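Long-range contacts in probable arabinosyltransferase B (Mycobacterium tuberculosis H37Rv, PDB 7BVF), which polymerises arabinose into the arabinan of arabinogalactan, a component of the mycobacterial cell wall, as a membrane arabinosyltransferase: residues S426-A431 / L463-R468; Y902-P907 / P940-A945; E795-E800 / K927-L932; A884-L889 / V917-Y922. All coordinates share one frame; numbering follows the deposited sequence.

Interaction 1 (S426-A431 / L463-R468)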
# COMPACT_ATOMS: atom_id res chain seq x y z
N SER A 426 5.13 12.90 -50.61
CA SER A 426 4.45 14.18 -50.41
C SER A 426 2.99 14.11 -50.83
O SER A 426 2.46 15.01 -51.48
CB SER A 426 5.17 15.31 -51.15
OG SER A 426 4.70 15.42 -52.48
N ARG A 427 2.32 13.02 -50.47
CA ARG A 427 0.91 12.83 -50.74
C ARG A 427 0.10 13.05 -49.47
O ARG A 427 0.62 13.00 -48.35
CB ARG A 427 0.65 11.43 -51.28
CG ARG A 427 1.31 11.16 -52.62
CD ARG A 427 0.58 11.87 -53.73
NE ARG A 427 1.15 11.58 -55.04
CZ ARG A 427 0.95 10.46 -55.72
NH1 ARG A 427 1.51 10.30 -56.91
NH2 ARG A 427 0.20 9.50 -55.21
N LEU A 428 -1.19 13.31 -49.65
CA LEU A 428 -2.08 13.62 -48.54
C LEU A 428 -3.14 12.55 -48.29
O LEU A 428 -3.89 12.66 -47.32
CB LEU A 428 -2.77 14.97 -48.77
CG LEU A 428 -2.02 16.21 -48.28
CD1 LEU A 428 -2.87 17.44 -48.50
CD2 LEU A 428 -1.63 16.08 -46.82
N THR A 429 -3.22 11.53 -49.13
CA THR A 429 -4.26 10.52 -48.97
C THR A 429 -3.94 9.58 -47.80
O THR A 429 -4.83 9.32 -46.98
CB THR A 429 -4.46 9.73 -50.26
OG1 THR A 429 -4.75 10.64 -51.33
CG2 THR A 429 -5.61 8.76 -50.11
N PRO A 430 -2.72 9.03 -47.69
CA PRO A 430 -2.42 8.26 -46.48
C PRO A 430 -2.49 9.08 -45.20
O PRO A 430 -2.85 8.53 -44.15
CB PRO A 430 -0.99 7.74 -46.74
CG PRO A 430 -0.49 8.49 -47.89
CD PRO A 430 -1.66 8.89 -48.69
N ALA A 431 -2.20 10.37 -45.26
CA ALA A 431 -2.37 11.22 -44.09
C ALA A 431 -3.83 11.49 -43.78
O ALA A 431 -4.13 11.98 -42.69
CB ALA A 431 -1.63 12.54 -44.29
N LEU A 463 3.58 19.14 -42.10
CA LEU A 463 3.29 20.53 -42.44
C LEU A 463 4.01 20.95 -43.71
O LEU A 463 3.49 21.78 -44.46
CB LEU A 463 3.67 21.45 -41.28
CG LEU A 463 2.54 21.86 -40.35
CD1 LEU A 463 1.53 22.71 -41.11
CD2 LEU A 463 1.85 20.65 -39.74
N ARG A 464 5.18 20.38 -43.98
CA ARG A 464 5.87 20.68 -45.23
C ARG A 464 5.09 20.17 -46.44
O ARG A 464 5.32 20.65 -47.55
CB ARG A 464 7.26 20.06 -45.23
CG ARG A 464 8.14 20.52 -44.08
CD ARG A 464 9.61 20.38 -44.44
NE ARG A 464 10.48 20.67 -43.31
CZ ARG A 464 11.15 19.75 -42.62
NH1 ARG A 464 11.92 20.11 -41.60
NH2 ARG A 464 11.04 18.47 -42.95
N ILE A 465 4.18 19.22 -46.25
CA ILE A 465 3.33 18.75 -47.33
C ILE A 465 2.04 19.54 -47.40
O ILE A 465 1.60 19.94 -48.48
CB ILE A 465 3.05 17.24 -47.16
CG1 ILE A 465 4.35 16.48 -46.94
CG2 ILE A 465 2.32 16.70 -48.37
CD1 ILE A 465 4.14 15.03 -46.62
N LEU A 466 1.41 19.78 -46.25
CA LEU A 466 0.21 20.62 -46.22
C LEU A 466 0.47 21.99 -46.82
O LEU A 466 -0.32 22.48 -47.63
CB LEU A 466 -0.31 20.76 -44.79
CG LEU A 466 -0.99 19.55 -44.15
CD1 LEU A 466 -1.26 19.82 -42.69
CD2 LEU A 466 -2.29 19.26 -44.87
N VAL A 467 1.59 22.62 -46.45
CA VAL A 467 1.88 23.97 -46.92
C VAL A 467 2.15 23.97 -48.42
O VAL A 467 1.62 24.79 -49.16
CB VAL A 467 3.06 24.56 -46.14
CG1 VAL A 467 3.65 25.74 -46.88
CG2 VAL A 467 2.61 24.97 -44.75
N ARG A 468 2.99 23.04 -48.88
CA ARG A 468 3.36 23.03 -50.29
C ARG A 468 2.25 22.51 -51.19
O ARG A 468 2.34 22.68 -52.41
CB ARG A 468 4.63 22.21 -50.49
CG ARG A 468 4.41 20.75 -50.84
CD ARG A 468 5.71 19.97 -50.72
NE ARG A 468 5.76 18.84 -51.63
CZ ARG A 468 6.38 18.85 -52.80
NH1 ARG A 468 6.38 17.77 -53.57
NH2 ARG A 468 7.01 19.95 -53.21
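Arg468 supplies the polar link, sending its NH1 to Ser426 OG over 3.1 Å with a nearly straight N-H line (170°). The hydroxyl oxygen sits at the edge of the guanidinium, 3° out of its plane, a position that suits such a straight bond. An Arg468 chain extended from CG to NE carries the group up to the loop. In Ser426 a chi1 of 88° turns OG between the backbone N and the carbonyl carbon, which sets it where NH1 can reach it.

The setting is helix-loop-helix packing in the GT-C-type membrane portion. Helix 405-425 ends, Ser426 leaves helical geometry with positive phi, and the following turn leads into helix 430-442, while helix 460-470 packs across this turn. Asp240 holds the turn, accepting from Leu428 N and Thr429 OG1.

Apolar contacts complete the interface. Ile465 lays CG2 against the turn backbone, 3.5 Å from Ser426 O, and its CD1 stands 3.9 Å from Ser426 CA. Met423 of helix 405-425 also touches Ile465. Next to it, Leu428 and Leu466 cross at about a right angle, their CD2 methyls meeting at 3.8 Å.

Interaction 2 (Y902-P907 / P940-A945)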
# COMPACT_ATOMS: atom_id res chain seq x y z
N TYR A 902 -6.74 -47.10 8.64
CA TYR A 902 -7.52 -48.16 8.02
C TYR A 902 -7.00 -49.53 8.43
O TYR A 902 -5.92 -49.66 9.01
CB TYR A 902 -7.54 -48.04 6.49
CG TYR A 902 -6.18 -48.04 5.84
CD1 TYR A 902 -5.52 -49.22 5.56
CD2 TYR A 902 -5.57 -46.85 5.47
CE1 TYR A 902 -4.28 -49.22 4.95
CE2 TYR A 902 -4.34 -46.84 4.86
CZ TYR A 902 -3.70 -48.03 4.61
OH TYR A 902 -2.47 -48.03 4.00
N ALA A 903 -7.77 -50.57 8.09
CA ALA A 903 -7.47 -51.93 8.48
C ALA A 903 -7.61 -52.86 7.29
O ALA A 903 -8.26 -52.54 6.30
CB ALA A 903 -8.40 -52.41 9.60
N MET A 904 -6.99 -54.03 7.40
CA MET A 904 -6.97 -55.05 6.37
C MET A 904 -7.58 -56.34 6.90
O MET A 904 -7.60 -56.56 8.12
CB MET A 904 -5.53 -55.31 5.90
CG MET A 904 -4.78 -54.05 5.48
SD MET A 904 -5.18 -53.51 3.82
CE MET A 904 -4.34 -54.76 2.85
N PRO A 905 -8.09 -57.21 6.03
CA PRO A 905 -8.78 -58.41 6.51
C PRO A 905 -7.82 -59.36 7.20
O PRO A 905 -6.68 -59.54 6.78
CB PRO A 905 -9.35 -59.02 5.23
CG PRO A 905 -8.44 -58.56 4.16
CD PRO A 905 -8.03 -57.17 4.55
N GLY A 906 -8.31 -59.97 8.28
CA GLY A 906 -7.50 -60.87 9.07
C GLY A 906 -8.31 -61.90 9.81
O GLY A 906 -9.44 -62.23 9.44
N PRO A 907 -7.74 -62.44 10.90
CA PRO A 907 -8.45 -63.49 11.66
C PRO A 907 -9.72 -63.02 12.33
O PRO A 907 -10.54 -63.86 12.72
CB PRO A 907 -7.41 -63.93 12.70
CG PRO A 907 -6.09 -63.45 12.16
CD PRO A 907 -6.39 -62.19 11.42
N PRO A 940 -4.76 -49.62 0.20
CA PRO A 940 -4.71 -50.85 -0.60
C PRO A 940 -6.05 -51.29 -1.17
O PRO A 940 -7.09 -50.72 -0.84
CB PRO A 940 -4.17 -51.89 0.40
CG PRO A 940 -3.35 -51.10 1.34
CD PRO A 940 -4.07 -49.79 1.50
N ALA A 941 -6.02 -52.30 -2.03
CA ALA A 941 -7.25 -52.74 -2.69
C ALA A 941 -8.20 -53.42 -1.71
O ALA A 941 -9.39 -53.12 -1.69
CB ALA A 941 -6.91 -53.68 -3.84
N ASP A 942 -7.69 -54.33 -0.89
CA ASP A 942 -8.50 -55.08 0.06
C ASP A 942 -8.39 -54.42 1.44
O ASP A 942 -7.68 -54.90 2.33
CB ASP A 942 -8.08 -56.56 0.08
CG ASP A 942 -6.62 -56.76 0.47
OD1 ASP A 942 -6.37 -57.41 1.50
OD2 ASP A 942 -5.74 -56.25 -0.25
N ALA A 943 -9.10 -53.32 1.61
CA ALA A 943 -9.22 -52.64 2.89
C ALA A 943 -10.64 -52.81 3.39
O ALA A 943 -11.59 -52.51 2.66
CB ALA A 943 -8.86 -51.16 2.77
N VAL A 944 -10.79 -53.29 4.62
CA VAL A 944 -12.11 -53.64 5.13
C VAL A 944 -12.80 -52.46 5.80
O VAL A 944 -13.99 -52.24 5.59
CB VAL A 944 -12.00 -54.84 6.08
CG1 VAL A 944 -13.37 -55.31 6.50
CG2 VAL A 944 -11.25 -55.96 5.42
N ALA A 945 -12.08 -51.69 6.61
CA ALA A 945 -12.71 -50.67 7.43
C ALA A 945 -11.78 -49.47 7.55
O ALA A 945 -10.63 -49.50 7.12
CB ALA A 945 -13.06 -51.21 8.82
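Met904 hooks its side chain over the loop 940-945. With CG beside the backbone N (chi1 -52°) and further bends at chi2 and chi3, the chain curls back until SD lies 3.2 Å from Asp942 O and CE 3.8 Å from Pro940 CB. The thioether thus occupies the hollow between the Pro940 ring and the Asp942 carbonyl, crossing the side chains of Pro940 and Asp942 at about a right angle.

The Pro940 ring also meets Tyr902, CD standing 3.5 Å from Tyr902 CE1 and close to the hydroxyl as well. In addition, the Pro905 ring is touched by both Asp942 and Val944, with Val944 CG2 3.5 Å from Pro905 CD and the carboxylate OD1 near the same carbon.

The backbones join where strand 901-903 meets the start of strand 945-950 in the EmbC C-terminal domain. Ala903 N donates to Ala945 O at 3.2 Å, and Val944 N donates to Ala903 O at 3.1 Å. Trp862 touches both Ala903 and Ala945.

Chemically, Ala903 uses both its N-H and its C=O across the junction, but the donors lie well off the carbonyl planes, by 42° at Ala945 O and 33° at Ala903 O. The directional part of the contact is therefore modest, and prolines, thioether and methyls supply much of it through packing.

Interaction 3 (E795-E800 / K927-L932)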
# COMPACT_ATOMS: atom_id res chain seq x y z
N GLU A 795 -20.10 -20.33 17.89
CA GLU A 795 -21.46 -19.95 17.51
C GLU A 795 -21.60 -19.76 16.01
O GLU A 795 -22.38 -20.46 15.36
CB GLU A 795 -21.87 -18.68 18.25
CG GLU A 795 -22.13 -18.89 19.73
CD GLU A 795 -23.32 -19.80 19.99
OE1 GLU A 795 -24.26 -19.78 19.17
OE2 GLU A 795 -23.31 -20.53 21.00
N HIS A 796 -20.88 -18.80 15.44
CA HIS A 796 -21.05 -18.46 14.03
C HIS A 796 -19.98 -19.15 13.18
O HIS A 796 -19.12 -18.52 12.57
CB HIS A 796 -21.01 -16.95 13.85
CG HIS A 796 -22.23 -16.25 14.36
ND1 HIS A 796 -23.48 -16.43 13.81
CD2 HIS A 796 -22.39 -15.37 15.38
CE1 HIS A 796 -24.36 -15.69 14.46
NE2 HIS A 796 -23.72 -15.04 15.42
N THR A 797 -20.05 -20.48 13.16
CA THR A 797 -19.19 -21.30 12.32
C THR A 797 -19.98 -21.68 11.07
O THR A 797 -21.05 -22.29 11.17
CB THR A 797 -18.73 -22.55 13.07
OG1 THR A 797 -18.38 -22.20 14.41
CG2 THR A 797 -17.51 -23.14 12.40
N VAL A 798 -19.46 -21.30 9.91
CA VAL A 798 -20.16 -21.46 8.64
C VAL A 798 -19.26 -22.20 7.66
O VAL A 798 -18.07 -22.40 7.90
CB VAL A 798 -20.61 -20.11 8.05
CG1 VAL A 798 -21.47 -19.36 9.04
CG2 VAL A 798 -19.41 -19.28 7.66
N ALA A 799 -19.86 -22.61 6.55
CA ALA A 799 -19.17 -23.43 5.55
C ALA A 799 -18.34 -22.54 4.63
O ALA A 799 -18.89 -21.72 3.89
CB ALA A 799 -20.18 -24.24 4.75
N GLU A 800 -17.02 -22.69 4.69
CA GLU A 800 -16.09 -22.07 3.75
C GLU A 800 -16.14 -20.54 3.82
O GLU A 800 -16.00 -19.86 2.81
CB GLU A 800 -16.36 -22.54 2.32
CG GLU A 800 -16.31 -24.04 2.15
CD GLU A 800 -16.78 -24.47 0.78
OE1 GLU A 800 -17.26 -25.61 0.65
OE2 GLU A 800 -16.66 -23.68 -0.17
N LYS A 927 -11.58 -21.93 10.82
CA LYS A 927 -12.97 -22.12 11.26
C LYS A 927 -13.88 -22.06 10.04
O LYS A 927 -14.49 -21.02 9.77
CB LYS A 927 -13.30 -21.06 12.29
CG LYS A 927 -12.67 -19.72 11.95
CD LYS A 927 -12.99 -18.64 12.97
CE LYS A 927 -11.97 -18.61 14.09
NZ LYS A 927 -12.13 -17.38 14.91
N ALA A 928 -14.00 -23.17 9.32
CA ALA A 928 -14.70 -23.08 8.04
C ALA A 928 -15.53 -24.28 7.62
O ALA A 928 -16.10 -24.23 6.53
CB ALA A 928 -13.67 -22.77 6.94
N TRP A 929 -15.65 -25.35 8.41
CA TRP A 929 -16.42 -26.53 8.01
C TRP A 929 -15.99 -27.01 6.62
O TRP A 929 -16.73 -26.94 5.64
CB TRP A 929 -17.92 -26.23 8.02
CG TRP A 929 -18.59 -26.35 9.35
CD1 TRP A 929 -19.41 -25.44 9.93
CD2 TRP A 929 -18.53 -27.46 10.25
NE1 TRP A 929 -19.85 -25.90 11.14
CE2 TRP A 929 -19.32 -27.14 11.36
CE3 TRP A 929 -17.87 -28.69 10.23
CZ2 TRP A 929 -19.48 -28.00 12.44
CZ3 TRP A 929 -18.02 -29.54 11.30
CH2 TRP A 929 -18.82 -29.19 12.39
N ARG A 930 -14.76 -27.50 6.55
CA ARG A 930 -14.00 -27.50 5.30
C ARG A 930 -13.99 -28.81 4.53
O ARG A 930 -13.40 -28.85 3.45
CB ARG A 930 -12.56 -27.08 5.57
CG ARG A 930 -11.73 -28.15 6.22
CD ARG A 930 -10.43 -27.57 6.64
NE ARG A 930 -10.67 -26.39 7.46
CZ ARG A 930 -10.37 -26.32 8.75
NH1 ARG A 930 -9.81 -27.35 9.35
NH2 ARG A 930 -10.62 -25.22 9.42
N ASN A 931 -14.60 -29.89 5.03
CA ASN A 931 -14.82 -31.08 4.21
C ASN A 931 -13.51 -31.70 3.72
O ASN A 931 -13.17 -31.66 2.54
CB ASN A 931 -15.75 -30.73 3.04
CG ASN A 931 -16.32 -31.94 2.36
OD1 ASN A 931 -15.59 -32.84 1.96
ND2 ASN A 931 -17.63 -31.97 2.22
N LEU A 932 -12.75 -32.26 4.67
CA LEU A 932 -11.51 -32.97 4.36
C LEU A 932 -11.79 -34.18 3.46
O LEU A 932 -12.85 -34.79 3.54
CB LEU A 932 -10.87 -33.47 5.65
CG LEU A 932 -10.68 -32.51 6.82
CD1 LEU A 932 -10.15 -33.27 8.02
CD2 LEU A 932 -9.77 -31.38 6.47
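Trp929 presents the edge of its indole to the segment 795-800, with Thr797 O and Val798 C lying near the ring plane and Val798 O placed obliquely to it. The five-membered ring does the touching: CD1 is 3.8 Å from Thr797 O, and NE1 is 3.8 Å from Thr797 CG2. The methyl reaches the indole because Thr797 keeps OG1 beside its backbone N (chi1 -42°), which turns CG2 anti to that nitrogen; the two side chains cross at about a right angle. Ala880 of strand 874-881 and Leu844 also pack on the indole. A second flat group, the Arg930 guanidinium, has Lys927 N at its edge, and its NH2 donates to Gly881 O.

On the backbone, Glu800 N donates to Ala928 O, in the carbonyl plane and almost straight (177°). Ala799 CA approaches the same oxygen at 3.3 Å, while Ala928 CA comes within 3.4 Å of Val798 O. The contact fastens the short strand 797-798 to the loop ahead of strand 932-935, inside the EmbC C-terminal domain.

Ala928 O therefore receives one N-H and one CA-H contact, which means that the polar link is made by backbone alone while the indole adds packing.

Interaction 4 (A884-L889 / V917-Y922)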
# COMPACT_ATOMS: atom_id res chain seq x y z
N ALA A 884 -4.03 -30.15 10.35
CA ALA A 884 -2.82 -30.20 9.54
C ALA A 884 -3.04 -31.11 8.34
O ALA A 884 -3.36 -32.29 8.51
CB ALA A 884 -1.63 -30.69 10.36
N GLY A 885 -2.87 -30.56 7.14
CA GLY A 885 -3.04 -31.34 5.93
C GLY A 885 -2.43 -30.65 4.74
O GLY A 885 -2.14 -29.45 4.77
N ASN A 886 -2.25 -31.42 3.67
CA ASN A 886 -1.61 -30.91 2.47
C ASN A 886 -2.60 -30.16 1.59
O ASN A 886 -3.82 -30.27 1.75
CB ASN A 886 -0.99 -32.05 1.66
CG ASN A 886 -0.09 -32.93 2.48
OD1 ASN A 886 0.85 -32.45 3.11
ND2 ASN A 886 -0.36 -34.23 2.49
N SER A 887 -2.06 -29.39 0.65
CA SER A 887 -2.85 -28.68 -0.34
C SER A 887 -1.90 -28.08 -1.36
O SER A 887 -0.69 -27.99 -1.14
CB SER A 887 -3.70 -27.57 0.30
OG SER A 887 -2.90 -26.46 0.65
N VAL A 888 -2.47 -27.69 -2.50
CA VAL A 888 -1.78 -26.77 -3.39
C VAL A 888 -1.91 -25.36 -2.83
O VAL A 888 -2.82 -25.06 -2.05
CB VAL A 888 -2.34 -26.87 -4.82
CG1 VAL A 888 -1.51 -26.07 -5.79
CG2 VAL A 888 -2.41 -28.32 -5.25
N LEU A 889 -0.97 -24.49 -3.19
CA LEU A 889 -0.88 -23.09 -2.80
C LEU A 889 -0.39 -22.93 -1.36
O LEU A 889 -0.06 -21.82 -0.95
CB LEU A 889 -2.21 -22.33 -2.98
CG LEU A 889 -2.45 -20.90 -2.52
CD1 LEU A 889 -1.97 -19.92 -3.57
CD2 LEU A 889 -3.92 -20.69 -2.21
N VAL A 917 -3.02 -38.56 5.56
CA VAL A 917 -3.07 -37.14 5.88
C VAL A 917 -4.05 -36.48 4.93
O VAL A 917 -3.96 -36.69 3.71
CB VAL A 917 -1.68 -36.49 5.78
CG1 VAL A 917 -1.75 -35.02 6.15
CG2 VAL A 917 -0.71 -37.21 6.68
N PRO A 918 -5.00 -35.69 5.42
CA PRO A 918 -6.07 -35.17 4.56
C PRO A 918 -5.56 -34.17 3.54
O PRO A 918 -4.42 -33.71 3.58
CB PRO A 918 -7.03 -34.52 5.55
CG PRO A 918 -6.20 -34.22 6.74
CD PRO A 918 -5.23 -35.35 6.83
N ASP A 919 -6.45 -33.82 2.61
CA ASP A 919 -6.23 -32.77 1.62
C ASP A 919 -7.29 -31.71 1.86
O ASP A 919 -8.37 -31.75 1.27
CB ASP A 919 -6.33 -33.31 0.19
CG ASP A 919 -5.19 -34.23 -0.17
OD1 ASP A 919 -4.04 -33.93 0.20
OD2 ASP A 919 -5.45 -35.26 -0.83
N ASP A 920 -6.99 -30.75 2.72
CA ASP A 920 -7.90 -29.64 2.94
C ASP A 920 -7.46 -28.42 2.16
O ASP A 920 -6.27 -28.21 1.91
CB ASP A 920 -8.03 -29.29 4.43
CG ASP A 920 -6.71 -29.04 5.11
OD1 ASP A 920 -6.69 -29.00 6.35
OD2 ASP A 920 -5.68 -28.89 4.42
N LEU A 921 -8.43 -27.60 1.76
CA LEU A 921 -8.17 -26.40 1.00
C LEU A 921 -8.17 -25.14 1.85
O LEU A 921 -7.41 -24.21 1.56
CB LEU A 921 -9.21 -26.24 -0.11
CG LEU A 921 -9.63 -27.51 -0.84
CD1 LEU A 921 -10.65 -27.18 -1.90
CD2 LEU A 921 -8.44 -28.22 -1.43
N TYR A 922 -9.00 -25.10 2.89
CA TYR A 922 -9.11 -23.94 3.76
C TYR A 922 -8.24 -24.12 5.01
O TYR A 922 -8.72 -24.11 6.14
CB TYR A 922 -10.57 -23.69 4.12
CG TYR A 922 -11.44 -23.54 2.90
CD1 TYR A 922 -11.52 -22.32 2.24
CD2 TYR A 922 -12.14 -24.61 2.38
CE1 TYR A 922 -12.30 -22.17 1.12
CE2 TYR A 922 -12.92 -24.47 1.25
CZ TYR A 922 -12.99 -23.24 0.63
OH TYR A 922 -13.77 -23.09 -0.50
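Asn886 and Pro918 make the one clear hydrogen bond between these two loops, Asn886 N donating to Pro918 O over 3.2 Å. The bond is bent at the hydrogen (144°), and the donor is tilted 20° from the carbonyl plane. Next to it, Asn886 O takes a CA-H contact from Asp919 CA at 3.5 Å. Gly885 has no side chain, and its CA lies 3.6 Å from the same Pro918 O.

Side chains close in around this backbone core. Val917 CG1 covers Gly885 CA at 3.9 Å and reaches Asn886 ND2 at 4.0 Å, the side chains of Val917 and Asn886 crossing at about a right angle. A chi1 of 54° places Asp920 CG between the backbone N and the carbonyl carbon and brings OD2 to 3.6 Å from Gly885 O.

The next shell belongs to the beta structure of the EmbC C-terminal domain. Leu932 and Phe934 of strand 932-935 pack on Pro918, Asp919 has a backbone bond to Arg933, and Ala884 has one to Gln896. Gly885 O takes a weak bond from Thr893 OG1.

Both polar backbone atoms of Asn886 thus turn to the segment 917-922, yet the single hydrogen bond is bent. This implies a modest polar join between the loops, backed by the packing of Val917 and Pro918 against the backbone of Ala884 and Gly885.

How the interactions relate
Interaction 1 comes first along the chain and stands apart, joining the turn between helices 405-425 and 430-442 to helix 460-470, on the opposite side of the chain's centre from the others; its centre is 68 to 89 Å from theirs. Interactions 2, 3 and 4 share the EmbC C-terminal domain. Interaction 4 is nested inside the long loop closed by interaction 3, and the segments of interaction 2 alternate with those of both. Interactions 3 and 4, centres 15 Å apart, touch directly: Glu800 OE2 and Tyr922 OH are 3.0 Å apart, and Arg930 and Leu932 pack on Asp920. Interaction 2, its centre 25 Å from that of interaction 4, lies farther out. This is consistent with loops around strands 901-903, 932-935 and 945-950 being held together by interleaved contacts.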